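PDB 4MSX: Pre-mRNA-splicing factor SAD1 from Saccharomyces cerevisiae, which is a catalytically inactive relative of the deubiquitinases that promotes assembly of newly made U4 snRNA into the U4/U6 particle and is required for pre-mRNA splicing. Local coordinates for residues I184-A189 and Y194-L199; H216-N219 and I224-L227; V69-L74 and F172-R177; Y411-N416 and E450-I455. One frame throughout, in Å; residues are numbered along the deposited sequence. Where two conformers were deposited one is given.

Contact 1: residues I184-A189 and Y194-L199; sequences IGFTNA and YAHSVL
Phe186 and His196 stack with an offset, their ring centroids 4.5 Å apart and their planes only 9° from parallel. The offset is large enough that the methylene, rather than the phenyl centre, covers the imidazole: Phe186 CB stands 3.2 Å from the centroid of the His196 ring, almost on its normal, in a CH-pi contact. The two side chains slide past each other in opposite directions, and Phe186 CD1 comes to 3.6 Å from His196 CB. This overlap depends on the first torsion of His196, whose CG lies anti to the carbonyl carbon (chi1 -57°) and carries the imidazole from the helix across to the loop. There Ala189 CA sits near the plane of the ring at its edge, 3.6 Å from His196 CE1. The backbone turns past the same carbon, with Thr187 O 3.2 Å from His196 CE1. A water then ties ring to loop, donating to Thr187 O at 2.8 Å and hydrogen-bonded to His196 NE2 at 2.9 Å. A leucine in place of His196 would probably leave that water without its ring partner and Phe186 without a flat surface to stack on. The contact packs the residues leading into helix 189-203 on that helix; in active USPs the nucleophilic cysteine lies near the start of the corresponding helix. Asn188 is its N-cap, the side chain also bonded to Thr191 and Asp247. Strand 185-186 runs parallel to strand 243-244, while Ile234 of helix 222-234 packs on Phe186 and helix 266-280 packs against Ala195 and Val198.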
loop_
_atom_site.group_PDB
_atom_site.type_symbol
_atom_site.label_atom_id
_atom_site.label_comp_id
_atom_site.label_asym_id
_atom_site.label_seq_id
_atom_site.Cartn_x
_atom_site.Cartn_y
_atom_site.Cartn_z
ATOM N N ILE A 184 -4.350 -2.708 -8.305
ATOM C CA ILE A 184 -5.672 -2.111 -8.227
ATOM C C ILE A 184 -5.600 -0.781 -7.469
ATOM O O ILE A 184 -4.627 -0.520 -6.763
ATOM C CB ILE A 184 -6.677 -3.031 -7.508
ATOM C CG1 ILE A 184 -6.204 -3.331 -6.087
ATOM C CG2 ILE A 184 -6.871 -4.347 -8.277
ATOM C CD1 ILE A 184 -7.184 -4.146 -5.304
ATOM N N GLY A 185 -6.640 0.028 -7.640
ATOM C CA GLY A 185 -6.752 1.308 -7.002
ATOM C C GLY A 185 -7.719 1.295 -5.827
ATOM O O GLY A 185 -8.216 0.216 -5.348
ATOM N N PHE A 186 -7.968 2.523 -5.352
ATOM C CA PHE A 186 -8.559 2.732 -4.053
ATOM C C PHE A 186 -9.496 3.934 -4.164
ATOM O O PHE A 186 -9.194 4.912 -4.886
ATOM C CB PHE A 186 -7.503 3.091 -2.990
ATOM C CG PHE A 186 -6.482 1.995 -2.710
ATOM C CD1 PHE A 186 -5.366 1.868 -3.531
ATOM C CD2 PHE A 186 -6.641 1.145 -1.621
ATOM C CE1 PHE A 186 -4.414 0.883 -3.314
ATOM C CE2 PHE A 186 -5.675 0.127 -1.371
ATOM C CZ PHE A 186 -4.555 0.028 -2.220
ATOM N N THR A 187 -10.600 3.866 -3.425
ATOM C CA THR A 187 -11.485 5.023 -3.320
ATOM C C THR A 187 -10.908 6.085 -2.373
ATOM O O THR A 187 -10.022 5.814 -1.548
ATOM C CB THR A 187 -12.906 4.543 -2.880
ATOM O OG1 THR A 187 -12.779 3.655 -1.766
ATOM C CG2 THR A 187 -13.570 3.759 -4.028
ATOM N N ASN A 188 -11.443 7.299 -2.490
ATOM C CA ASN A 188 -11.060 8.412 -1.631
ATOM C C ASN A 188 -9.565 8.765 -1.690
ATOM O O ASN A 188 -8.937 9.032 -0.674
ATOM C CB ASN A 188 -11.458 8.171 -0.184
ATOM C CG ASN A 188 -11.658 9.534 0.583
ATOM O OD1 ASN A 188 -11.429 10.581 -0.004
ATOM N ND2 ASN A 188 -12.034 9.486 1.843
ATOM N N ALA A 189 -9.031 8.775 -2.885
ATOM C CA ALA A 189 -7.647 9.235 -3.070
ATOM C C ALA A 189 -7.539 10.709 -2.669
ATOM O O ALA A 189 -6.435 11.187 -2.331
ATOM C CB ALA A 189 -7.243 9.074 -4.523
ATOM N N TYR A 194 -1.764 9.410 -0.377
ATOM C CA TYR A 194 -0.408 9.141 0.144
ATOM C C TYR A 194 -0.302 7.747 0.778
ATOM O O TYR A 194 0.737 7.083 0.719
ATOM C CB TYR A 194 0.043 10.177 1.170
ATOM C CG TYR A 194 -0.817 10.186 2.416
ATOM C CD1 TYR A 194 -0.508 9.345 3.480
ATOM C CD2 TYR A 194 -1.963 10.958 2.486
ATOM C CE1 TYR A 194 -1.289 9.315 4.616
ATOM C CE2 TYR A 194 -2.801 10.904 3.621
ATOM C CZ TYR A 194 -2.447 10.081 4.668
ATOM O OH TYR A 194 -3.250 10.015 5.789
ATOM N N ALA A 195 -1.368 7.305 1.431
ATOM C CA ALA A 195 -1.376 5.993 2.035
ATOM C C ALA A 195 -1.574 4.922 0.974
ATOM O O ALA A 195 -1.002 3.836 1.089
ATOM C CB ALA A 195 -2.566 5.881 3.100
ATOM N N HIS A 196 -2.406 5.176 -0.028
ATOM C CA HIS A 196 -2.555 4.167 -1.100
ATOM C C HIS A 196 -1.176 3.871 -1.722
ATOM O O HIS A 196 -0.834 2.715 -1.935
ATOM C CB HIS A 196 -3.490 4.680 -2.191
ATOM C CG HIS A 196 -4.834 5.049 -1.667
ATOM N ND1 HIS A 196 -5.655 5.955 -2.295
ATOM C CD2 HIS A 196 -5.491 4.613 -0.566
ATOM C CE1 HIS A 196 -6.784 6.060 -1.595
ATOM N NE2 HIS A 196 -6.712 5.249 -0.550
ATOM N N SER A 197 -0.372 4.909 -1.973
ATOM C CA SER A 197 0.886 4.663 -2.660
ATOM C C SER A 197 1.803 3.835 -1.782
ATOM O O SER A 197 2.456 2.924 -2.281
ATOM C CB SER A 197 1.611 5.966 -3.100
ATOM O OG SER A 197 2.013 6.725 -1.997
ATOM N N VAL A 198 1.851 4.134 -0.490
ATOM C CA VAL A 198 2.738 3.386 0.391
ATOM C C VAL A 198 2.271 1.896 0.526
ATOM O O VAL A 198 3.094 0.945 0.505
ATOM C CB VAL A 198 2.794 4.054 1.790
ATOM C CG1 VAL A 198 3.509 3.171 2.818
ATOM C CG2 VAL A 198 3.547 5.456 1.686
ATOM N N LEU A 199 0.960 1.688 0.677
ATOM C CA LEU A 199 0.489 0.300 0.767
ATOM C C LEU A 199 0.795 -0.491 -0.509
ATOM O O LEU A 199 1.108 -1.700 -0.442
ATOM C CB LEU A 199 -1.025 0.257 1.036
ATOM C CG LEU A 199 -1.368 0.778 2.457
ATOM C CD1 LEU A 199 -2.897 0.919 2.559
ATOM C CD2 LEU A 199 -0.822 -0.167 3.567
HETATM O O HOH W 1 -9.178 4.500 0.744
#

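Contact 2: residues H216-N219 and I224-L227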
loop_
_atom_site.group_PDB
_atom_site.type_symbol
_atom_site.label_atom_id
_atom_site.label_comp_id
_atom_site.label_asym_id
_atom_site.label_seq_id
_atom_site.Cartn_x
_atom_site.Cartn_y
_atom_site.Cartn_z
ATOM N N HIS A 216 -0.740 -15.923 9.098
ATOM C CA HIS A 216 -1.865 -15.319 9.794
ATOM C C HIS A 216 -1.292 -14.561 10.956
ATOM O O HIS A 216 -0.243 -14.910 11.470
ATOM C CB HIS A 216 -2.865 -16.411 10.206
ATOM C CG HIS A 216 -3.278 -17.244 9.039
ATOM N ND1 HIS A 216 -4.139 -16.777 8.067
ATOM C CD2 HIS A 216 -2.875 -18.472 8.624
ATOM C CE1 HIS A 216 -4.283 -17.696 7.125
ATOM N NE2 HIS A 216 -3.529 -18.738 7.441
ATOM N N PHE A 217 -1.963 -13.512 11.374
ATOM C CA PHE A 217 -1.308 -12.587 12.279
ATOM C C PHE A 217 -2.200 -12.295 13.500
ATOM O O PHE A 217 -2.210 -11.186 14.020
ATOM C CB PHE A 217 -0.907 -11.291 11.504
ATOM C CG PHE A 217 0.155 -11.511 10.475
ATOM C CD1 PHE A 217 -0.176 -11.893 9.203
ATOM C CD2 PHE A 217 1.498 -11.348 10.791
ATOM C CE1 PHE A 217 0.814 -12.117 8.232
ATOM C CE2 PHE A 217 2.495 -11.559 9.857
ATOM C CZ PHE A 217 2.166 -11.959 8.564
ATOM N N ASP A 218 -2.918 -13.311 13.975
ATOM C CA ASP A 218 -3.786 -13.170 15.160
ATOM C C ASP A 218 -3.023 -13.006 16.487
ATOM O O ASP A 218 -3.575 -12.559 17.502
ATOM C CB ASP A 218 -4.724 -14.367 15.259
ATOM C CG ASP A 218 -5.655 -14.465 14.074
ATOM O OD1 ASP A 218 -6.546 -13.589 13.944
ATOM O OD2 ASP A 218 -5.494 -15.420 13.278
ATOM N N ASN A 219 -1.746 -13.350 16.455
ATOM C CA ASN A 219 -0.872 -13.239 17.612
ATOM C C ASN A 219 0.132 -12.046 17.599
ATOM O O ASN A 219 1.009 -11.994 18.469
ATOM C CB ASN A 219 -0.095 -14.551 17.713
ATOM C CG ASN A 219 0.418 -15.006 16.348
ATOM O OD1 ASN A 219 -0.372 -15.404 15.471
ATOM N ND2 ASN A 219 1.733 -14.907 16.144
ATOM N N ILE A 224 -0.830 -5.038 13.143
ATOM C CA ILE A 224 -0.225 -5.994 12.182
ATOM C C ILE A 224 -1.331 -6.834 11.558
ATOM O O ILE A 224 -1.333 -7.055 10.359
ATOM C CB ILE A 224 0.861 -6.933 12.794
ATOM C CG1 ILE A 224 2.169 -6.201 13.043
ATOM C CG2 ILE A 224 1.245 -8.057 11.808
ATOM C CD1 ILE A 224 2.951 -5.826 11.672
ATOM N N LYS A 225 -2.333 -7.248 12.356
ATOM C CA LYS A 225 -3.438 -7.981 11.758
ATOM C C LYS A 225 -4.157 -7.120 10.700
ATOM O O LYS A 225 -4.438 -7.579 9.596
ATOM C CB LYS A 225 -4.452 -8.424 12.832
ATOM C CG LYS A 225 -5.565 -9.259 12.239
ATOM C CD LYS A 225 -6.382 -9.947 13.337
ATOM C CE LYS A 225 -7.514 -10.809 12.757
ATOM N NZ LYS A 225 -7.034 -11.767 11.711
ATOM N N ARG A 226 -4.477 -5.864 11.020
ATOM C CA ARG A 226 -5.211 -5.079 10.048
ATOM C C ARG A 226 -4.364 -4.851 8.781
ATOM O O ARG A 226 -4.872 -4.880 7.675
ATOM C CB ARG A 226 -5.595 -3.724 10.656
ATOM C CG ARG A 226 -6.828 -3.801 11.595
ATOM C CD ARG A 226 -6.891 -2.407 12.213
ATOM N NE ARG A 226 -8.037 -2.115 13.058
ATOM C CZ ARG A 226 -9.093 -1.389 12.674
ATOM N NH1 ARG A 226 -9.242 -0.928 11.416
ATOM N NH2 ARG A 226 -10.021 -1.157 13.555
ATOM N N LEU A 227 -3.072 -4.637 8.961
ATOM C CA LEU A 227 -2.222 -4.311 7.812
ATOM C C LEU A 227 -2.154 -5.593 6.929
ATOM O O LEU A 227 -2.154 -5.547 5.686
ATOM C CB LEU A 227 -0.828 -3.907 8.311
ATOM C CG LEU A 227 0.231 -3.773 7.198
ATOM C CD1 LEU A 227 -0.229 -2.770 6.150
ATOM C CD2 LEU A 227 1.570 -3.340 7.813
#
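Phe217 and Lys225 bring the two backbones closest, their CA atoms 5.1 Å apart, where an irregular loop turns back alongside the helix that follows it. Residues 216-219 have no regular structure, whereas 224-227 are helical, and no hydrogen bond joins the two backbones. Side chains do the joining, one pair apolar and one charged. The ring of Phe217 leans on a single branch of Ile224: the methyl CG2, anti to its own backbone N, reaches Phe217 CD2 at 3.5 Å and lies 3.9 Å from Phe217 CB. On the more exposed side, the Lys225 chain runs extended until a bend at the last torsion (chi4 52°) turns NZ to Asp218. Lys225 NZ donates to Asp218 OD1 at 2.9 Å in a salt bridge, approaching from above the carboxylate plane, 41° out of it. Lys225 CE follows close behind, 3.2 Å from Asp218 OD1, so the last carbon of the chain also lies against the oxygen. The loop between helices 206-214 and 222-234 thus lies against the second of them. Leu284 of helix 282-292 packs on both Phe217 and Ile224, and Ser280 of helix 266-280 also touches Ile224.

Contact 3: residues V69-L74 and F172-R177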
loop_
_atom_site.group_PDB
_atom_site.type_symbol
_atom_site.label_atom_id
_atom_site.label_comp_id
_atom_site.label_asym_id
_atom_site.label_seq_id
_atom_site.Cartn_x
_atom_site.Cartn_y
_atom_site.Cartn_z
ATOM N N VAL A 69 -28.888 -14.332 -0.508
ATOM C CA VAL A 69 -27.621 -13.596 -0.321
ATOM C C VAL A 69 -27.371 -12.715 -1.530
ATOM O O VAL A 69 -27.644 -13.122 -2.641
ATOM C CB VAL A 69 -26.468 -14.594 -0.050
ATOM C CG1 VAL A 69 -25.105 -13.935 -0.175
ATOM C CG2 VAL A 69 -26.619 -15.119 1.339
ATOM N N VAL A 70 -26.894 -11.476 -1.325
ATOM C CA VAL A 70 -26.630 -10.596 -2.455
ATOM C C VAL A 70 -25.149 -10.117 -2.367
ATOM O O VAL A 70 -24.821 -9.170 -1.653
ATOM C CB VAL A 70 -27.598 -9.360 -2.503
ATOM C CG1 VAL A 70 -27.374 -8.586 -3.832
ATOM C CG2 VAL A 70 -29.060 -9.815 -2.435
ATOM N N ARG A 71 -24.267 -10.813 -3.055
ATOM C CA ARG A 71 -22.833 -10.522 -2.947
ATOM C C ARG A 71 -22.502 -9.079 -3.309
ATOM O O ARG A 71 -21.641 -8.469 -2.685
ATOM C CB ARG A 71 -22.041 -11.511 -3.802
ATOM C CG ARG A 71 -22.015 -12.889 -3.148
ATOM C CD ARG A 71 -21.086 -13.859 -3.857
ATOM N NE ARG A 71 -21.470 -13.956 -5.260
ATOM C CZ ARG A 71 -20.720 -14.521 -6.197
ATOM N NH1 ARG A 71 -19.544 -15.045 -5.873
ATOM N NH2 ARG A 71 -21.130 -14.519 -7.460
ATOM N N GLU A 72 -23.196 -8.525 -4.298
ATOM C CA GLU A 72 -22.910 -7.180 -4.762
ATOM C C GLU A 72 -23.098 -6.151 -3.642
ATOM O O GLU A 72 -22.608 -5.041 -3.773
ATOM C CB GLU A 72 -23.802 -6.801 -5.956
ATOM C CG GLU A 72 -23.567 -7.639 -7.244
ATOM C CD GLU A 72 -24.132 -9.099 -7.203
ATOM O OE1 GLU A 72 -24.892 -9.482 -6.260
ATOM O OE2 GLU A 72 -23.795 -9.874 -8.140
ATOM N N LYS A 73 -23.796 -6.493 -2.550
ATOM C CA LYS A 73 -24.024 -5.504 -1.505
ATOM C C LYS A 73 -22.963 -5.641 -0.426
ATOM O O LYS A 73 -22.967 -4.901 0.537
ATOM C CB LYS A 73 -25.441 -5.685 -0.912
ATOM C CG LYS A 73 -26.482 -5.111 -1.886
ATOM C CD LYS A 73 -27.866 -5.052 -1.273
ATOM C CE LYS A 73 -28.912 -4.729 -2.330
ATOM N NZ LYS A 73 -28.474 -3.606 -3.211
ATOM N N LEU A 74 -22.064 -6.615 -0.558
ATOM C CA LEU A 74 -21.167 -6.932 0.561
ATOM C C LEU A 74 -19.822 -6.189 0.406
ATOM O O LEU A 74 -19.069 -6.447 -0.549
ATOM C CB LEU A 74 -20.896 -8.433 0.612
ATOM C CG LEU A 74 -22.216 -9.232 0.647
ATOM C CD1 LEU A 74 -21.865 -10.703 0.756
ATOM C CD2 LEU A 74 -23.066 -8.726 1.867
ATOM N N PHE A 172 -11.553 -10.883 -12.954
ATOM C CA PHE A 172 -12.829 -10.195 -13.225
ATOM C C PHE A 172 -13.566 -10.006 -11.919
ATOM O O PHE A 172 -13.600 -10.931 -11.108
ATOM C CB PHE A 172 -13.698 -11.023 -14.200
ATOM C CG PHE A 172 -13.096 -11.113 -15.567
ATOM C CD1 PHE A 172 -13.296 -10.102 -16.496
ATOM C CD2 PHE A 172 -12.260 -12.167 -15.891
ATOM C CE1 PHE A 172 -12.687 -10.158 -17.759
ATOM C CE2 PHE A 172 -11.647 -12.234 -17.145
ATOM C CZ PHE A 172 -11.861 -11.226 -18.078
ATOM N N ASP A 173 -14.119 -8.818 -11.687
ATOM C CA ASP A 173 -14.879 -8.628 -10.470
ATOM C C ASP A 173 -16.343 -9.049 -10.754
ATOM O O ASP A 173 -16.642 -9.551 -11.837
ATOM C CB ASP A 173 -14.757 -7.200 -9.903
ATOM C CG ASP A 173 -15.469 -6.135 -10.742
ATOM O OD1 ASP A 173 -16.129 -6.475 -11.744
ATOM O OD2 ASP A 173 -15.373 -4.926 -10.371
ATOM N N LEU A 174 -17.246 -8.839 -9.808
ATOM C CA LEU A 174 -18.628 -9.340 -9.985
ATOM C C LEU A 174 -19.392 -8.606 -11.083
ATOM O O LEU A 174 -20.381 -9.120 -11.608
ATOM C CB LEU A 174 -19.415 -9.203 -8.696
ATOM C CG LEU A 174 -19.097 -10.182 -7.603
ATOM C CD1 LEU A 174 -20.058 -9.864 -6.469
ATOM C CD2 LEU A 174 -19.261 -11.611 -8.086
ATOM N N SER A 175 -18.951 -7.406 -11.422
ATOM C CA SER A 175 -19.553 -6.672 -12.518
ATOM C C SER A 175 -18.857 -6.983 -13.829
ATOM O O SER A 175 -19.059 -6.273 -14.809
ATOM C CB SER A 175 -19.440 -5.179 -12.274
ATOM O OG SER A 175 -20.124 -4.817 -11.099
ATOM N N ASN A 176 -18.023 -8.017 -13.833
ATOM C CA ASN A 176 -17.177 -8.327 -14.986
ATOM C C ASN A 176 -16.243 -7.198 -15.449
ATOM O O ASN A 176 -15.876 -7.159 -16.612
ATOM C CB ASN A 176 -18.039 -8.804 -16.155
ATOM C CG ASN A 176 -18.571 -10.209 -15.929
ATOM O OD1 ASN A 176 -17.797 -11.138 -15.668
ATOM N ND2 ASN A 176 -19.895 -10.368 -15.986
ATOM N N ARG A 177 -15.858 -6.282 -14.560
ATOM C CA ARG A 177 -14.754 -5.370 -14.876
ATOM C C ARG A 177 -13.416 -6.114 -14.675
ATOM O O ARG A 177 -13.209 -6.745 -13.637
ATOM C CB ARG A 177 -14.827 -4.128 -14.009
ATOM C CG ARG A 177 -16.079 -3.296 -14.269
ATOM C CD ARG A 177 -16.233 -2.183 -13.235
ATOM N NE ARG A 177 -16.569 -2.735 -11.925
ATOM C CZ ARG A 177 -16.958 -2.014 -10.875
ATOM N NH1 ARG A 177 -17.054 -0.685 -10.960
ATOM N NH2 ARG A 177 -17.243 -2.623 -9.729
#
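Leu174 projects from a type I beta turn, Asp173 to Asn176, and rests on Arg71 and Glu72 of a short 3-10 segment, 71-73, in the predicted, degenerate UBP-type zinc finger. No hydrogen bond or salt bridge crosses; the contact is made by the two methyl groups of one leucine. Leu174 CD2 lies over one face of the Arg71 guanidinium, offset toward its rim and 3.5 Å from Arg71 NH2. The other methyl, Leu174 CD1, sits 3.7 Å from Arg71 CB and 4.0 Å from Glu72 N, so the branch straddles base and head of the arginine, whose chain it crosses at about a right angle. A bend at chi3 (-56°) brings the guanidinium group back beneath the leucine, and Arg71 NH1 is hydrogen-bonded to Ser150 on helix 146-155. Leu147 of that helix packs on Arg71 as well, while Phe240 touches both Arg71 and Leu174. One shell further out, the turn holds its own shape: Asn176 N bonds to Asp173 O, closing the turn, and the Asp173 carboxylate gathers bonds from the residues after it. Arg177 N donates to Asp173 OD1 at 2.8 Å, from above the carboxylate plane. The second oxygen completes a salt bridge: Arg177 NE reaches Asp173 OD2 at 2.9 Å on its syn lone pair, with the oxygen tilted 28° out of the guanidinium plane.

Contact 4: residues Y411-N416 and E450-I455; sequences YRLKAN and EKWIEI
Trp452 reaches across to Leu413 and Lys414 with the far end of its indole. CB leaves the backbone of strand 451-456 to one side, and CG lies anti to the carbonyl carbon (chi1 -81°), a torsion that swings the ring system across toward strand 409-421. Beyond CG the five-membered ring serves as a spacer, and the benzo carbons do the touching. CZ2 comes first: Trp452 CZ2 is 3.5 Å from Leu413 O, with Leu413 CD2 a little farther off. At the tip, Trp452 CH2 lies 3.7 Å from Leu413 CG and 3.5 Å from Lys414 C. The two side chains cross at about a right angle, Leu413 turning its branch to the ring. Trp452 CZ3 closes the row, 3.6 Å from Lys414 O. The strands are next-but-one neighbours in a mixed sheet of the USP fold, both antiparallel to strand 438-446 between them; the axes of segments 411-416 and 451-455 come within 9.0 Å, their N-to-C directions 16° apart. Lys414 and Ala415 form a classic beta bulge facing Val477, and the indole meets the chain at that irregularity, with Ala415 N near the ring plane, 3.8 Å from Trp452 CH2. Tyr445, on the intervening strand, meets the indole with its plane at about 45°, and Leu468 also packs on Trp452. An alanine here would remove the whole indole, which would probably open a gap beside Leu413 and the bulge and deprive Tyr445 of its ring partner.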
loop_
_atom_site.group_PDB
_atom_site.type_symbol
_atom_site.label_atom_id
_atom_site.label_comp_id
_atom_site.label_asym_id
_atom_site.label_seq_id
_atom_site.Cartn_x
_atom_site.Cartn_y
_atom_site.Cartn_z
ATOM N N TYR A 411 20.526 -2.610 -10.715
ATOM C CA TYR A 411 19.152 -2.488 -10.175
ATOM C C TYR A 411 18.181 -2.227 -11.321
ATOM O O TYR A 411 18.555 -1.597 -12.320
ATOM C CB TYR A 411 19.108 -1.252 -9.238
ATOM C CG TYR A 411 19.605 -1.556 -7.857
ATOM C CD1 TYR A 411 20.959 -1.394 -7.518
ATOM C CD2 TYR A 411 18.718 -1.992 -6.876
ATOM C CE1 TYR A 411 21.401 -1.681 -6.241
ATOM C CE2 TYR A 411 19.148 -2.271 -5.609
ATOM C CZ TYR A 411 20.475 -2.099 -5.284
ATOM O OH TYR A 411 20.867 -2.396 -4.012
ATOM N N ARG A 412 16.916 -2.645 -11.163
ATOM C CA ARG A 412 15.895 -2.309 -12.139
ATOM C C ARG A 412 14.726 -1.612 -11.398
ATOM O O ARG A 412 14.401 -2.035 -10.295
ATOM C CB ARG A 412 15.356 -3.593 -12.785
ATOM C CG ARG A 412 16.402 -4.159 -13.775
ATOM C CD ARG A 412 15.836 -5.097 -14.823
ATOM N NE ARG A 412 16.911 -5.519 -15.728
ATOM C CZ ARG A 412 16.755 -6.317 -16.782
ATOM N NH1 ARG A 412 15.555 -6.801 -17.092
ATOM N NH2 ARG A 412 17.809 -6.631 -17.531
ATOM N N LEU A 413 14.129 -0.624 -12.039
ATOM C CA LEU A 413 13.051 0.177 -11.422
ATOM C C LEU A 413 11.789 -0.669 -11.345
ATOM O O LEU A 413 11.401 -1.268 -12.340
ATOM C CB LEU A 413 12.790 1.405 -12.275
ATOM C CG LEU A 413 11.718 2.345 -11.715
ATOM C CD1 LEU A 413 12.176 2.981 -10.354
ATOM C CD2 LEU A 413 11.459 3.420 -12.765
ATOM N N LYS A 414 11.129 -0.681 -10.186
ATOM C CA LYS A 414 9.933 -1.498 -9.969
ATOM C C LYS A 414 8.711 -0.656 -9.582
ATOM O O LYS A 414 7.582 -1.063 -9.814
ATOM C CB LYS A 414 10.184 -2.516 -8.841
ATOM C CG LYS A 414 11.236 -3.625 -9.181
ATOM C CD LYS A 414 10.691 -4.672 -10.184
ATOM C CE LYS A 414 9.442 -5.410 -9.636
ATOM N NZ LYS A 414 9.677 -6.175 -8.368
ATOM N N ALA A 415 8.939 0.520 -8.984
ATOM C CA ALA A 415 7.812 1.366 -8.572
ATOM C C ALA A 415 8.252 2.821 -8.621
ATOM O O ALA A 415 9.425 3.136 -8.309
ATOM C CB ALA A 415 7.387 1.001 -7.129
ATOM N N ASN A 416 7.312 3.686 -8.989
ATOM C CA ASN A 416 7.579 5.121 -9.148
ATOM C C ASN A 416 6.368 5.893 -8.580
ATOM O O ASN A 416 5.265 5.747 -9.091
ATOM C CB ASN A 416 7.770 5.408 -10.647
ATOM C CG ASN A 416 8.267 6.840 -10.923
ATOM O OD1 ASN A 416 9.162 7.323 -10.257
ATOM N ND2 ASN A 416 7.643 7.522 -11.870
ATOM N N GLU A 450 5.563 -7.536 -18.563
ATOM C CA GLU A 450 6.408 -6.368 -18.837
ATOM C C GLU A 450 5.654 -5.050 -19.062
ATOM O O GLU A 450 5.970 -4.322 -19.979
ATOM C CB GLU A 450 7.322 -6.683 -20.035
ATOM C CG GLU A 450 8.098 -7.965 -19.763
ATOM C CD GLU A 450 9.039 -8.403 -20.885
ATOM O OE1 GLU A 450 9.122 -7.712 -21.930
ATOM O OE2 GLU A 450 9.700 -9.452 -20.704
ATOM N N LYS A 451 4.671 -4.731 -18.219
ATOM C CA LYS A 451 3.930 -3.505 -18.379
ATOM C C LYS A 451 4.060 -2.655 -17.121
ATOM O O LYS A 451 4.220 -3.200 -16.010
ATOM C CB LYS A 451 2.446 -3.795 -18.615
ATOM C CG LYS A 451 2.156 -4.764 -19.742
ATOM C CD LYS A 451 2.219 -4.082 -21.105
ATOM C CE LYS A 451 1.618 -4.984 -22.193
ATOM N NZ LYS A 451 0.184 -5.381 -21.920
ATOM N N TRP A 452 3.997 -1.341 -17.315
ATOM C CA TRP A 452 3.842 -0.398 -16.211
ATOM C C TRP A 452 2.376 -0.076 -16.066
ATOM O O TRP A 452 1.699 0.307 -17.038
ATOM C CB TRP A 452 4.638 0.894 -16.477
ATOM C CG TRP A 452 6.088 0.727 -16.149
ATOM C CD1 TRP A 452 7.116 0.379 -17.019
ATOM C CD2 TRP A 452 6.681 0.859 -14.861
ATOM N NE1 TRP A 452 8.298 0.284 -16.328
ATOM C CE2 TRP A 452 8.069 0.602 -15.007
ATOM C CE3 TRP A 452 6.175 1.200 -13.589
ATOM C CZ2 TRP A 452 8.956 0.652 -13.928
ATOM C CZ3 TRP A 452 7.055 1.260 -12.517
ATOM C CH2 TRP A 452 8.438 0.997 -12.694
ATOM N N ILE A 453 1.875 -0.155 -14.841
ATOM C CA ILE A 453 0.483 0.194 -14.609
ATOM C C ILE A 453 0.469 1.373 -13.667
ATOM O O ILE A 453 1.055 1.294 -12.575
ATOM C CB ILE A 453 -0.258 -0.964 -13.907
ATOM C CG1 ILE A 453 -0.167 -2.263 -14.713
ATOM C CG2 ILE A 453 -1.705 -0.581 -13.654
ATOM C CD1 ILE A 453 -0.760 -2.172 -16.091
ATOM N N GLU A 454 -0.217 2.438 -14.068
ATOM C CA GLU A 454 -0.336 3.635 -13.248
ATOM C C GLU A 454 -1.674 3.628 -12.516
ATOM O O GLU A 454 -2.730 3.577 -13.128
ATOM C CB GLU A 454 -0.255 4.885 -14.122
ATOM C CG GLU A 454 -0.552 6.187 -13.376
ATOM C CD GLU A 454 -0.420 7.417 -14.313
ATOM O OE1 GLU A 454 0.700 7.697 -14.776
ATOM O OE2 GLU A 454 -1.445 8.065 -14.598
ATOM N N ILE A 455 -1.623 3.731 -11.205
ATOM C CA ILE A 455 -2.848 3.678 -10.398
ATOM C C ILE A 455 -3.094 5.081 -9.865
ATOM O O ILE A 455 -2.317 5.594 -9.071
ATOM C CB ILE A 455 -2.685 2.652 -9.301
ATOM C CG1 ILE A 455 -2.375 1.312 -9.982
ATOM C CG2 ILE A 455 -3.955 2.606 -8.431
ATOM C CD1 ILE A 455 -1.710 0.270 -9.147
#

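In the fold
Contact 1 is the hub of the set. It touches contact 2 through Leu199 CD2 and Leu227 CD1, 3.7 Å apart, so that helices 189-203 and 222-234 are packed together, and it touches contact 4 where Gly185 CA lies 3.4 Å from Ile455 CG2, joining the helical part to the mixed sheet. Contacts 2 and 4 fall on opposite sides of the chain's centre, with centres 28 Å apart. Contact 3 touches none of the others; its nearest atoms are about 9 Å from contact 1. Its 69-74 segment lies in the predicted, degenerate zinc finger, the Arg71 side chain being about 14 Å from the zinc ion held by Cys94, Cys97, His113 and His119.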